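Local coordinates for protein saframycin Mx1 synthetase B (Legionella pneumophila subsp. pneumophila, PDB 3KXW) that belongs to the ANL superfamily as a fatty acid AMP ligase and holds 5'-o-[(s)-(dodecanoyloxy)(hydroxy)phosphoryl]adenosine in a pocket, at residues Gln45-Ala50 / Cys85-Cys90; Thr56-Gly61 / Ser157-Thr162. All blocks are in the same frame, centred on the assembly; numbering follows the deposited sequence.

Both contacts hang on helix 43-59, whose earlier turns supply contact 1 and whose last turns supply contact 2. Contact 1 is buried: helix 76-87 lays the ring of Tyr-87 on a methyl group and ties its hydroxyl to a carboxylate. Contact 2 lies at the surface, where the amide of Gln-58 reads the backbone of the loop 157-162 and a water takes part. Their centres are about 10 Å apart, and Trp-159 joins them: NE1 of Trp-159 lies 2.8 Å from O of Tyr-87, probably a hydrogen bond, while Thr-162 of the same loop packs by CG2 on the carbonyl oxygen of Ala-88.

Contact 1. Residues Gln45-Ala50 / Cys85-Cys90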
loop_
_atom_site.group_PDB
_atom_site.type_symbol
_atom_site.label_atom_id
_atom_site.label_comp_id
_atom_site.label_asym_id
_atom_site.label_seq_id
_atom_site.Cartn_x
_atom_site.Cartn_y
_atom_site.Cartn_z
ATOM N N GLN A 45 18.170 -17.548 11.439
ATOM C CA GLN A 45 16.827 -18.122 11.615
ATOM C C GLN A 45 15.960 -17.996 10.356
ATOM O O GLN A 45 15.297 -18.956 9.925
ATOM C CB GLN A 45 16.113 -17.471 12.800
ATOM C CG GLN A 45 16.698 -17.822 14.172
ATOM C CD GLN A 45 15.989 -17.076 15.297
ATOM O OE1 GLN A 45 15.911 -15.849 15.289
ATOM N NE2 GLN A 45 15.465 -17.825 16.270
ATOM N N LEU A 46 15.955 -16.800 9.776
ATOM C CA LEU A 46 15.205 -16.569 8.553
ATOM C C LEU A 46 15.620 -17.559 7.452
ATOM O O LEU A 46 14.786 -18.199 6.809
ATOM C CB LEU A 46 15.420 -15.120 8.108
ATOM C CG LEU A 46 14.746 -14.652 6.828
ATOM C CD1 LEU A 46 13.235 -14.824 6.913
ATOM C CD2 LEU A 46 15.137 -13.197 6.492
ATOM N N ASP A 47 16.919 -17.682 7.231
ATOM C CA ASP A 47 17.449 -18.653 6.269
ATOM C C ASP A 47 17.030 -20.108 6.609
ATOM O O ASP A 47 16.610 -20.877 5.719
ATOM C CB ASP A 47 18.977 -18.510 6.254
ATOM C CG ASP A 47 19.666 -19.457 5.295
ATOM O OD1 ASP A 47 19.344 -19.454 4.096
ATOM O OD2 ASP A 47 20.575 -20.171 5.758
ATOM N N GLN A 48 17.129 -20.500 7.878
ATOM C CA GLN A 48 16.737 -21.867 8.251
ATOM C C GLN A 48 15.231 -22.125 8.031
ATOM O O GLN A 48 14.849 -23.169 7.486
ATOM C CB GLN A 48 17.155 -22.234 9.694
ATOM C CG GLN A 48 18.679 -22.461 9.889
ATOM C CD GLN A 48 19.268 -23.452 8.895
ATOM O OE1 GLN A 48 20.116 -23.095 8.077
ATOM N NE2 GLN A 48 18.848 -24.702 8.980
ATOM N N HIS A 49 14.379 -21.190 8.460
ATOM C CA HIS A 49 12.936 -21.320 8.207
ATOM C C HIS A 49 12.606 -21.391 6.719
ATOM O O HIS A 49 11.842 -22.243 6.290
ATOM C CB HIS A 49 12.136 -20.192 8.885
ATOM C CG HIS A 49 11.966 -20.395 10.358
ATOM N ND1 HIS A 49 11.078 -21.307 10.883
ATOM C CD2 HIS A 49 12.590 -19.826 11.416
ATOM C CE1 HIS A 49 11.153 -21.288 12.202
ATOM N NE2 HIS A 49 12.069 -20.404 12.553
ATOM N N ALA A 50 13.204 -20.498 5.929
ATOM C CA ALA A 50 13.016 -20.504 4.480
ATOM C C ALA A 50 13.396 -21.837 3.846
ATOM O O ALA A 50 12.671 -22.369 2.986
ATOM C CB ALA A 50 13.781 -19.333 3.826
ATOM N N CYS A 85 9.015 -19.715 -0.333
ATOM C CA CYS A 85 8.588 -19.858 -1.733
ATOM C C CYS A 85 9.728 -19.543 -2.681
ATOM O O CYS A 85 9.982 -20.281 -3.629
ATOM C CB CYS A 85 7.405 -18.947 -2.079
ATOM S SG CYS A 85 5.869 -19.430 -1.333
ATOM N N LEU A 86 10.408 -18.428 -2.448
ATOM C CA LEU A 86 11.490 -18.048 -3.336
ATOM C C LEU A 86 12.615 -19.094 -3.357
ATOM O O LEU A 86 13.169 -19.391 -4.415
ATOM C CB LEU A 86 12.076 -16.668 -2.973
ATOM C CG LEU A 86 11.144 -15.451 -3.009
ATOM C CD1 LEU A 86 11.915 -14.142 -3.102
ATOM C CD2 LEU A 86 10.107 -15.562 -4.091
ATOM N N TYR A 87 12.975 -19.612 -2.185
ATOM C CA TYR A 87 14.008 -20.640 -2.103
ATOM C C TYR A 87 13.639 -21.896 -2.879
ATOM O O TYR A 87 14.520 -22.630 -3.289
ATOM C CB TYR A 87 14.262 -21.056 -0.666
ATOM C CG TYR A 87 15.215 -20.195 0.145
ATOM C CD1 TYR A 87 15.030 -18.824 0.290
ATOM C CD2 TYR A 87 16.270 -20.785 0.835
ATOM C CE1 TYR A 87 15.898 -18.060 1.093
ATOM C CE2 TYR A 87 17.147 -20.031 1.623
ATOM C CZ TYR A 87 16.948 -18.675 1.756
ATOM O OH TYR A 87 17.830 -17.969 2.566
ATOM N N ALA A 88 12.348 -22.160 -3.039
ATOM C CA ALA A 88 11.901 -23.308 -3.830
ATOM C C ALA A 88 11.757 -22.988 -5.320
ATOM O O ALA A 88 11.401 -23.860 -6.113
ATOM C CB ALA A 88 10.588 -23.843 -3.278
ATOM N N GLY A 89 12.028 -21.748 -5.704
ATOM C CA GLY A 89 11.816 -21.309 -7.072
ATOM C C GLY A 89 10.343 -21.179 -7.433
ATOM O O GLY A 89 9.990 -21.087 -8.610
ATOM N N CYS A 90 9.484 -21.170 -6.420
ATOM C CA CYS A 90 8.052 -21.020 -6.637
ATOM C C CYS A 90 7.669 -19.541 -6.642
ATOM O O CYS A 90 8.388 -18.706 -6.095
ATOM C CB CYS A 90 7.262 -21.779 -5.558
ATOM S SG CYS A 90 7.528 -23.598 -5.623
#
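Tyr-87, in the last turn of helix 76-87, meets Asp-47 and Ala-50 of helix 43-59 in a buried helix-to-helix contact within the AMP-binding region, made by one aromatic side chain against two successive turns. Ala-50 sits directly over one face of the ring: its CB is 3.7 Å from the ring centroid and 11° off the normal, a CH-pi contact. At the ring edge, the phenol OH donates to OD1 of Asp-47 over 2.6 Å. OD1 lies in the ring plane and accepts through its anti lone pair, the one directed away from OD2; carboxylate and ring planes are turned 48° apart, and the two side chains cross at about a right angle. Asp-47 reaches the hydroxyl because CG stands anti to the backbone N (chi1 -180°), beside the carbonyl carbon. Its other oxygen, OD2, forms a salt bridge with Lys-51, one turn further along the same helix. Helix 13-23 adds Val-14 and Val-17 against the tyrosine and Arg-18 and Ala-21 against the aspartate, and the ring of Trp-159 also meets that of Tyr-87. Two residues after Tyr-87, Gly-89 ends helix 76-87 in a Schellman motif: with positive phi, its N bonds to O of Leu-86, and Cys-90 N bonds to O of Cys-85 at 3.0 Å. The chain then passes into strand 91-95, at the margin of a mainly parallel sheet. With one oxygen engaged by a phenol and the other by an ammonium group, the buried carboxylate of Asp-47 probably favours its charged form, while bond and methyl together probably help to set the tilt of the ring.

Contact 2. Residues Thr56-Gly61 / Ser157-Thr162; sequences TLQAEG and SSWQPT
Gln-58, near the C-terminal end of helix 43-59, presents its side-chain amide to the backbone of Gln-160 and is bonded at both ends. OE1 accepts from Gln-160 N at 3.1 Å, nearly straight at 171°, with the donor in the carbonyl plane on a lone pair. NE2 donates to Gln-160 O at 2.7 Å; that oxygen lies close to the amide plane of Gln-58, whereas NE2 is tilted 16° from the plane of the Gln-160 carbonyl. The pair fixes the flip of the amide, since each end meets its complement. An extended chain beyond CG carries the group across to the loop. The helix closes just after, in a Schellman motif with Gly-61 at positive phi: Gly-61 N bonds to Gln-58 O over 3.1 Å and Ala-62 N to Leu-57 O, so one residue serves both the helix end and the loop between strands 143-147 and 169-174. OE1 of Gln-58 also accepts from a water at 2.7 Å, which donates in turn to Ser-158 O, 2.7 Å away. Trp-159 flanks the amide, its ring plane only 15° from that of Gln-58, while NE1 of Trp-159 is satisfied by O of Tyr-87. Thr-162 brings CG2 to within 3.8 Å of NE2 of Gln-58.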
loop_
_atom_site.group_PDB
_atom_site.type_symbol
_atom_site.label_atom_id
_atom_site.label_comp_id
_atom_site.label_asym_id
_atom_site.label_seq_id
_atom_site.Cartn_x
_atom_site.Cartn_y
_atom_site.Cartn_z
ATOM N N THR A 56 9.761 -28.539 2.336
ATOM C CA THR A 56 8.397 -29.032 2.413
ATOM C C THR A 56 7.647 -28.842 1.089
ATOM O O THR A 56 6.988 -29.762 0.593
ATOM C CB THR A 56 7.624 -28.356 3.550
ATOM O OG1 THR A 56 8.335 -28.545 4.776
ATOM C CG2 THR A 56 6.228 -28.944 3.657
ATOM N N LEU A 57 7.760 -27.654 0.501
ATOM C CA LEU A 57 7.137 -27.415 -0.806
ATOM C C LEU A 57 7.641 -28.419 -1.850
ATOM O O LEU A 57 6.874 -29.003 -2.617
ATOM C CB LEU A 57 7.417 -25.963 -1.271
ATOM C CG LEU A 57 6.673 -24.862 -0.519
ATOM C CD1 LEU A 57 7.145 -23.458 -0.972
ATOM C CD2 LEU A 57 5.152 -25.010 -0.709
ATOM N N GLN A 58 8.954 -28.613 -1.879
ATOM C CA GLN A 58 9.541 -29.567 -2.804
ATOM C C GLN A 58 9.047 -30.992 -2.519
ATOM O O GLN A 58 8.703 -31.738 -3.455
ATOM C CB GLN A 58 11.067 -29.472 -2.746
ATOM C CG GLN A 58 11.609 -28.186 -3.355
ATOM C CD GLN A 58 13.098 -27.999 -3.102
ATOM O OE1 GLN A 58 13.648 -28.508 -2.122
ATOM N NE2 GLN A 58 13.743 -27.245 -3.966
ATOM N N ALA A 59 8.967 -31.352 -1.238
ATOM C CA ALA A 59 8.540 -32.694 -0.860
ATOM C C ALA A 59 7.094 -32.925 -1.266
ATOM O O ALA A 59 6.689 -34.062 -1.535
ATOM C CB ALA A 59 8.695 -32.913 0.654
ATOM N N GLU A 60 6.324 -31.843 -1.328
ATOM C CA GLU A 60 4.909 -31.937 -1.681
ATOM C C GLU A 60 4.625 -31.774 -3.168
ATOM O O GLU A 60 3.465 -31.690 -3.578
ATOM C CB GLU A 60 4.098 -30.915 -0.884
ATOM C CG GLU A 60 4.066 -31.199 0.602
ATOM C CD GLU A 60 3.267 -32.446 0.914
ATOM O OE1 GLU A 60 2.129 -32.554 0.415
ATOM O OE2 GLU A 60 3.774 -33.317 1.647
ATOM N N GLY A 61 5.675 -31.728 -3.974
ATOM C CA GLY A 61 5.517 -31.780 -5.408
ATOM C C GLY A 61 5.515 -30.429 -6.100
ATOM O O GLY A 61 5.360 -30.384 -7.309
ATOM N N SER A 157 17.820 -28.998 6.170
ATOM C CA SER A 157 18.970 -29.569 5.468
ATOM C C SER A 157 18.515 -30.394 4.273
ATOM O O SER A 157 19.333 -30.810 3.459
ATOM C CB SER A 157 19.842 -30.430 6.405
ATOM O OG SER A 157 19.171 -31.623 6.773
ATOM N N SER A 158 17.212 -30.632 4.162
ATOM C CA SER A 158 16.708 -31.370 3.020
ATOM C C SER A 158 16.467 -30.490 1.784
ATOM O O SER A 158 16.146 -30.999 0.708
ATOM C CB SER A 158 15.445 -32.144 3.382
ATOM O OG SER A 158 15.769 -33.291 4.161
ATOM N N TRP A 159 16.633 -29.177 1.926
ATOM C CA TRP A 159 16.310 -28.279 0.815
ATOM C C TRP A 159 17.229 -28.528 -0.391
ATOM O O TRP A 159 18.431 -28.694 -0.228
ATOM C CB TRP A 159 16.386 -26.818 1.264
ATOM C CG TRP A 159 16.342 -25.805 0.144
ATOM C CD1 TRP A 159 15.307 -25.585 -0.730
ATOM C CD2 TRP A 159 17.362 -24.861 -0.199
ATOM N NE1 TRP A 159 15.627 -24.568 -1.597
ATOM C CE2 TRP A 159 16.882 -24.102 -1.288
ATOM C CE3 TRP A 159 18.641 -24.584 0.302
ATOM C CZ2 TRP A 159 17.638 -23.095 -1.885
ATOM C CZ3 TRP A 159 19.387 -23.568 -0.291
ATOM C CH2 TRP A 159 18.883 -22.842 -1.375
ATOM N N GLN A 160 16.659 -28.553 -1.594
ATOM C CA GLN A 160 17.481 -28.660 -2.807
ATOM C C GLN A 160 17.455 -27.345 -3.575
ATOM O O GLN A 160 16.425 -26.986 -4.127
ATOM C CB GLN A 160 16.958 -29.787 -3.703
ATOM C CG GLN A 160 16.962 -31.159 -3.030
ATOM C CD GLN A 160 18.310 -31.855 -3.131
ATOM O OE1 GLN A 160 19.283 -31.284 -3.640
ATOM N NE2 GLN A 160 18.373 -33.101 -2.656
ATOM N N PRO A 161 18.590 -26.630 -3.621
ATOM C CA PRO A 161 18.679 -25.371 -4.369
ATOM C C PRO A 161 18.240 -25.587 -5.814
ATOM O O PRO A 161 18.550 -26.629 -6.398
ATOM C CB PRO A 161 20.171 -25.021 -4.326
ATOM C CG PRO A 161 20.750 -25.859 -3.212
ATOM C CD PRO A 161 19.890 -27.077 -3.089
ATOM N N THR A 162 17.517 -24.623 -6.374
ATOM C CA THR A 162 17.098 -24.691 -7.767
ATOM C C THR A 162 17.982 -23.732 -8.549
ATOM O O THR A 162 18.772 -23.008 -7.963
ATOM C CB THR A 162 15.593 -24.333 -7.934
ATOM O OG1 THR A 162 15.382 -22.958 -7.594
ATOM C CG2 THR A 162 14.731 -25.197 -7.021
HETATM O O HOH W 1 14.108 -30.940 -1.035
#